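Local coordinates for protein glypican-1 (Homo sapiens, PDB 4YWT) that bears heparan sulfate chains at the cell surface, binds alpha-4(V) collagen through them, and participates in Schwann cell myelination, at residues A[222-227]-A[463-468]; A[274-279]-A[425-430]. The protein carries 3 engineered substitutions. One frame throughout, in Å; residues are numbered along the deposited sequence.

Overall arrangement
From the N terminus the chain first reaches 222-227, in the long helix 204-236, and then 274-279, at the end of helix 268-278. Segment 425-430, in the loop after strand 420-421, returns to 274-279 and closes contact 2. Helix 450-471 then brings 463-468 back to 222-227, closing contact 1 over 236 residues. Contact 2 is therefore nested inside the loop closed by contact 1. The two do not touch: their centres lie 31 Å apart and their nearest atoms about 19 Å. Contact 1 is a buried helix-to-helix pairing near the middle of the elongated core protein, whereas contact 2 joins a helix end to an extended loop at the surface.

Contact 1 (A[222-227]-A[463-468]); sequences FVQGLG and TNRLRS
Leu-466 lays its two methyl groups over the backbone of helix 204-236, overlapping Phe-222 and Gly-225 one turn apart. CD2 reaches the amide N of Phe-222 at 4.0 Å, while CD1 faces the CA of Gly-225 at 4.5 Å. With CG beside its own backbone N (chi1 -82°), the leucine projects its branched end at the facing helix. Gly-225 suits its place because a CB would point at helix 450-471 and press on CD1 of Leu-466; without one, the methyl lies over bare backbone. Phe-222 plays a different part. Its CB points away from helix 450-471 and its CG lies anti to the backbone N (chi1 -179°), which turns the ring along the flank of its helix, toward Phe-106 and Ile-299 of helix 286-299. What it offers Leu-466 is therefore mainly backbone. The arrangement is antiparallel helix packing within the elongated, mainly helical glypican core: the local axes run at 166° and approach to 10.0 Å. The CA atoms of Phe-222 and Leu-466 are 7.4 Å apart, and those of Gly-225 and Thr-463 7.8 Å. At the border of the buried patch Gln-224 and Arg-465 meet loosely, OE1 of Gln-224 lying 4.3 Å from CD of Arg-465. These long, polar chains suit the more solvent-facing side, and they touch without a hydrogen bond. Helix 286-299 lies against the contact as well: its Leu-292 touches both Leu-466 and Thr-463. The hydroxyl OG1 of Thr-463, buried here, is satisfied by the carbonyl O of Leu-459 within its own helix.

Contact 2 (A[274-279]-A[425-430]); sequences VLKGCL and PEVMGD
Lys-276 and Asp-430 mark the closest backbone approach, with CA atoms 6.7 Å apart; Lys-276 sits in the last turn of helix 268-278, and the loop is extended from Pro-425 to Asp-430. Helical geometry is lost at Leu-279. Every close pair across the contact involves Lys-276, whose chain is extended beyond CG and lies across the loop. NZ is placed to donate to the carbonyl O of Met-428, though the modelled 2.4 Å is too short to be exact. The same ammonium forms a salt bridge with OD1 of Asp-430 at 3.3 Å, the two side chains crossing at a slant; OD1 lies equally close to CE, beside the CE-NZ end. A long, flexible lysine suits the task, since its methylenes span the gap while its charged end can serve a carboxylate and probably a carbonyl. CG1 of Val-427 lies against the end of the lysine, 3.4 Å from NZ and 3.8 Å from CE. Asn-273, also in helix 268-278, holds the loop further, its side-chain amide bonding Met-428 N and Glu-426 O. Helix 268-278 also packs on two neighbouring helices: Leu-275 and Lys-276 touch Pro-396 of helix 391-404, and Cys-278 is joined by a disulfide to Cys-245 of helix 243-253.

Contact 1 (A[222-227]-A[463-468])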
loop_
_atom_site.group_PDB
_atom_site.type_symbol
_atom_site.label_atom_id
_atom_site.label_comp_id
_atom_site.label_asym_id
_atom_site.label_seq_id
_atom_site.Cartn_x
_atom_site.Cartn_y
_atom_site.Cartn_z
ATOM N N PHE A 222 -8.031 -5.617 -4.698
ATOM C CA PHE A 222 -7.713 -4.606 -3.694
ATOM C C PHE A 222 -6.695 -5.147 -2.687
ATOM O O PHE A 222 -5.649 -4.522 -2.435
ATOM C CB PHE A 222 -8.984 -4.144 -2.977
ATOM C CG PHE A 222 -8.747 -3.075 -1.947
ATOM C CD1 PHE A 222 -8.580 -1.753 -2.327
ATOM C CD2 PHE A 222 -8.702 -3.390 -0.600
ATOM C CE1 PHE A 222 -8.363 -0.768 -1.384
ATOM C CE2 PHE A 222 -8.490 -2.408 0.350
ATOM C CZ PHE A 222 -8.319 -1.096 -0.042
ATOM N N VAL A 223 -6.998 -6.316 -2.125
ATOM C CA VAL A 223 -6.095 -6.951 -1.164
ATOM C C VAL A 223 -4.705 -7.193 -1.773
ATOM O O VAL A 223 -3.671 -6.884 -1.156
ATOM C CB VAL A 223 -6.692 -8.280 -0.649
ATOM C CG1 VAL A 223 -5.620 -9.159 -0.023
ATOM C CG2 VAL A 223 -7.816 -8.002 0.341
ATOM N N GLN A 224 -4.694 -7.726 -2.993
ATOM C CA GLN A 224 -3.458 -7.935 -3.746
ATOM C C GLN A 224 -2.662 -6.639 -3.889
ATOM O O GLN A 224 -1.439 -6.630 -3.741
ATOM C CB GLN A 224 -3.767 -8.508 -5.129
ATOM C CG GLN A 224 -3.455 -9.986 -5.279
ATOM C CD GLN A 224 -4.051 -10.581 -6.542
ATOM O OE1 GLN A 224 -4.693 -9.882 -7.328
ATOM N NE2 GLN A 224 -3.838 -11.875 -6.745
ATOM N N GLY A 225 -3.370 -5.550 -4.177
ATOM C CA GLY A 225 -2.758 -4.238 -4.285
ATOM C C GLY A 225 -2.109 -3.797 -2.988
ATOM O O GLY A 225 -0.983 -3.286 -2.989
ATOM N N LEU A 226 -2.814 -3.988 -1.875
ATOM C CA LEU A 226 -2.235 -3.672 -0.570
ATOM C C LEU A 226 -0.951 -4.467 -0.340
ATOM O O LEU A 226 0.069 -3.918 0.108
ATOM C CB LEU A 226 -3.236 -3.949 0.553
ATOM C CG LEU A 226 -4.420 -2.985 0.653
ATOM C CD1 LEU A 226 -5.428 -3.491 1.669
ATOM C CD2 LEU A 226 -3.940 -1.588 1.016
ATOM N N GLY A 227 -1.001 -5.758 -0.663
ATOM C CA GLY A 227 0.173 -6.607 -0.543
ATOM C C GLY A 227 1.355 -6.112 -1.364
ATOM O O GLY A 227 2.491 -6.050 -0.876
ATOM N N THR A 463 -1.261 -2.485 -11.043
ATOM C CA THR A 463 -2.153 -1.437 -11.529
ATOM C C THR A 463 -2.979 -1.926 -12.709
ATOM O O THR A 463 -4.196 -1.727 -12.747
ATOM C CB THR A 463 -1.382 -0.180 -11.956
ATOM O OG1 THR A 463 -0.589 0.292 -10.862
ATOM C CG2 THR A 463 -2.348 0.915 -12.390
ATOM N N ASN A 464 -2.315 -2.565 -13.670
ATOM C CA ASN A 464 -3.016 -3.153 -14.807
ATOM C C ASN A 464 -4.063 -4.162 -14.349
ATOM O O ASN A 464 -5.214 -4.130 -14.810
ATOM C CB ASN A 464 -2.026 -3.817 -15.767
ATOM C CG ASN A 464 -1.141 -2.809 -16.478
ATOM O OD1 ASN A 464 -1.547 -1.672 -16.721
ATOM N ND2 ASN A 464 0.074 -3.225 -16.816
ATOM N N ARG A 465 -3.663 -5.045 -13.435
ATOM C CA ARG A 465 -4.596 -6.002 -12.839
ATOM C C ARG A 465 -5.838 -5.317 -12.274
ATOM O O ARG A 465 -6.953 -5.809 -12.438
ATOM C CB ARG A 465 -3.924 -6.807 -11.724
ATOM C CG ARG A 465 -3.023 -7.938 -12.184
ATOM C CD ARG A 465 -2.882 -8.969 -11.070
ATOM N NE ARG A 465 -1.890 -9.997 -11.368
ATOM C CZ ARG A 465 -0.705 -10.083 -10.774
ATOM N NH1 ARG A 465 -0.362 -9.201 -9.844
ATOM N NH2 ARG A 465 0.138 -11.051 -11.104
ATOM N N LEU A 466 -5.640 -4.184 -11.606
ATOM C CA LEU A 466 -6.744 -3.468 -10.971
ATOM C C LEU A 466 -7.618 -2.705 -11.960
ATOM O O LEU A 466 -8.808 -2.505 -11.717
ATOM C CB LEU A 466 -6.210 -2.506 -9.911
ATOM C CG LEU A 466 -5.894 -3.142 -8.561
ATOM C CD1 LEU A 466 -4.686 -2.483 -7.934
ATOM C CD2 LEU A 466 -7.098 -3.028 -7.642
ATOM N N ARG A 467 -7.031 -2.267 -13.069
ATOM C CA ARG A 467 -7.804 -1.593 -14.104
ATOM C C ARG A 467 -8.686 -2.611 -14.821
ATOM O O ARG A 467 -9.876 -2.364 -15.069
ATOM C CB ARG A 467 -6.876 -0.871 -15.083
ATOM C CG ARG A 467 -6.182 0.333 -14.463
ATOM C CD ARG A 467 -5.191 0.993 -15.410
ATOM N NE ARG A 467 -4.669 2.236 -14.846
ATOM C CZ ARG A 467 -3.615 2.894 -15.322
ATOM N NH1 ARG A 467 -2.958 2.429 -16.374
ATOM N NH2 ARG A 467 -3.218 4.018 -14.739
ATOM N N SER A 468 -8.102 -3.766 -15.129
ATOM C CA SER A 468 -8.866 -4.860 -15.717
ATOM C C SER A 468 -9.973 -5.311 -14.769
ATOM O O SER A 468 -11.114 -5.507 -15.186
ATOM C CB SER A 468 -7.951 -6.036 -16.060
ATOM O OG SER A 468 -7.043 -5.686 -17.089
#

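Contact 2 (A[274-279]-A[425-430])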
loop_
_atom_site.group_PDB
_atom_site.type_symbol
_atom_site.label_atom_id
_atom_site.label_comp_id
_atom_site.label_asym_id
_atom_site.label_seq_id
_atom_site.Cartn_x
_atom_site.Cartn_y
_atom_site.Cartn_z
ATOM N N VAL A 274 19.447 18.824 -1.000
ATOM C CA VAL A 274 20.304 17.708 -0.611
ATOM C C VAL A 274 19.535 16.389 -0.610
ATOM O O VAL A 274 19.954 15.421 -1.248
ATOM C CB VAL A 274 20.928 17.924 0.779
ATOM C CG1 VAL A 274 21.658 16.668 1.230
ATOM C CG2 VAL A 274 21.872 19.117 0.758
ATOM N N LEU A 275 18.405 16.352 0.090
ATOM C CA LEU A 275 17.636 15.114 0.195
ATOM C C LEU A 275 16.999 14.711 -1.133
ATOM O O LEU A 275 16.865 13.524 -1.421
ATOM C CB LEU A 275 16.564 15.231 1.280
ATOM C CG LEU A 275 17.100 15.335 2.710
ATOM C CD1 LEU A 275 15.987 15.130 3.724
ATOM C CD2 LEU A 275 18.226 14.337 2.939
ATOM N N LYS A 276 16.613 15.695 -1.943
ATOM C CA LYS A 276 16.112 15.409 -3.285
ATOM C C LYS A 276 17.211 14.785 -4.130
ATOM O O LYS A 276 16.942 13.949 -4.991
ATOM C CB LYS A 276 15.580 16.672 -3.964
ATOM C CG LYS A 276 14.135 16.996 -3.619
ATOM C CD LYS A 276 13.654 18.238 -4.349
ATOM C CE LYS A 276 12.205 18.544 -4.014
ATOM N NZ LYS A 276 11.555 19.394 -5.050
ATOM N N GLY A 277 18.450 15.196 -3.880
ATOM C CA GLY A 277 19.589 14.574 -4.527
ATOM C C GLY A 277 19.779 13.145 -4.048
ATOM O O GLY A 277 19.998 12.234 -4.847
ATOM N N CYS A 278 19.680 12.950 -2.737
ATOM C CA CYS A 278 19.895 11.640 -2.131
ATOM C C CYS A 278 18.776 10.650 -2.441
ATOM O O CYS A 278 19.022 9.456 -2.601
ATOM C CB CYS A 278 20.038 11.776 -0.613
ATOM S SG CYS A 278 21.470 12.732 -0.072
ATOM N N LEU A 279 17.548 11.149 -2.525
ATOM C CA LEU A 279 16.383 10.277 -2.626
ATOM C C LEU A 279 15.688 10.375 -3.982
ATOM O O LEU A 279 14.466 10.270 -4.070
ATOM C CB LEU A 279 15.393 10.603 -1.508
ATOM C CG LEU A 279 15.986 10.650 -0.097
ATOM C CD1 LEU A 279 14.910 10.979 0.926
ATOM C CD2 LEU A 279 16.679 9.338 0.244
ATOM N N PRO A 425 19.905 29.169 -4.074
ATOM C CA PRO A 425 19.482 28.261 -5.155
ATOM C C PRO A 425 18.041 27.757 -5.074
ATOM O O PRO A 425 17.502 27.558 -3.986
ATOM C CB PRO A 425 20.450 27.082 -5.014
ATOM C CG PRO A 425 21.657 27.665 -4.395
ATOM C CD PRO A 425 21.136 28.678 -3.424
ATOM N N GLU A 426 17.434 27.557 -6.242
ATOM C CA GLU A 426 16.069 27.051 -6.336
ATOM C C GLU A 426 15.983 25.587 -5.934
ATOM O O GLU A 426 16.930 24.823 -6.132
ATOM C CB GLU A 426 15.532 27.218 -7.760
ATOM C CG GLU A 426 14.628 28.423 -7.968
ATOM C CD GLU A 426 13.341 28.350 -7.166
ATOM O OE1 GLU A 426 12.968 27.243 -6.720
ATOM O OE2 GLU A 426 12.699 29.405 -6.982
ATOM N N VAL A 427 14.844 25.201 -5.369
ATOM C CA VAL A 427 14.592 23.803 -5.054
ATOM C C VAL A 427 14.428 23.009 -6.345
ATOM O O VAL A 427 13.686 23.410 -7.240
ATOM C CB VAL A 427 13.339 23.628 -4.173
ATOM C CG1 VAL A 427 13.159 22.166 -3.790
ATOM C CG2 VAL A 427 13.446 24.492 -2.927
ATOM N N MET A 428 15.137 21.890 -6.439
ATOM C CA MET A 428 15.076 21.037 -7.619
ATOM C C MET A 428 13.723 20.352 -7.748
ATOM O O MET A 428 12.970 20.251 -6.779
ATOM C CB MET A 428 16.185 19.984 -7.577
ATOM C CG MET A 428 17.603 20.544 -7.533
ATOM S SD MET A 428 18.270 20.992 -9.153
ATOM C CE MET A 428 17.666 22.667 -9.358
ATOM N N GLY A 429 13.413 19.901 -8.958
ATOM C CA GLY A 429 12.248 19.067 -9.178
ATOM C C GLY A 429 12.498 17.675 -8.627
ATOM O O GLY A 429 13.593 17.371 -8.153
ATOM N N ASP A 430 11.482 16.824 -8.697
ATOM C CA ASP A 430 11.573 15.471 -8.159
ATOM C C ASP A 430 11.971 14.459 -9.228
ATOM O O ASP A 430 11.600 14.596 -10.394
ATOM C CB ASP A 430 10.247 15.062 -7.519
ATOM C CG ASP A 430 9.703 16.122 -6.584
ATOM O OD1 ASP A 430 10.328 16.362 -5.529
ATOM O OD2 ASP A 430 8.650 16.712 -6.902
#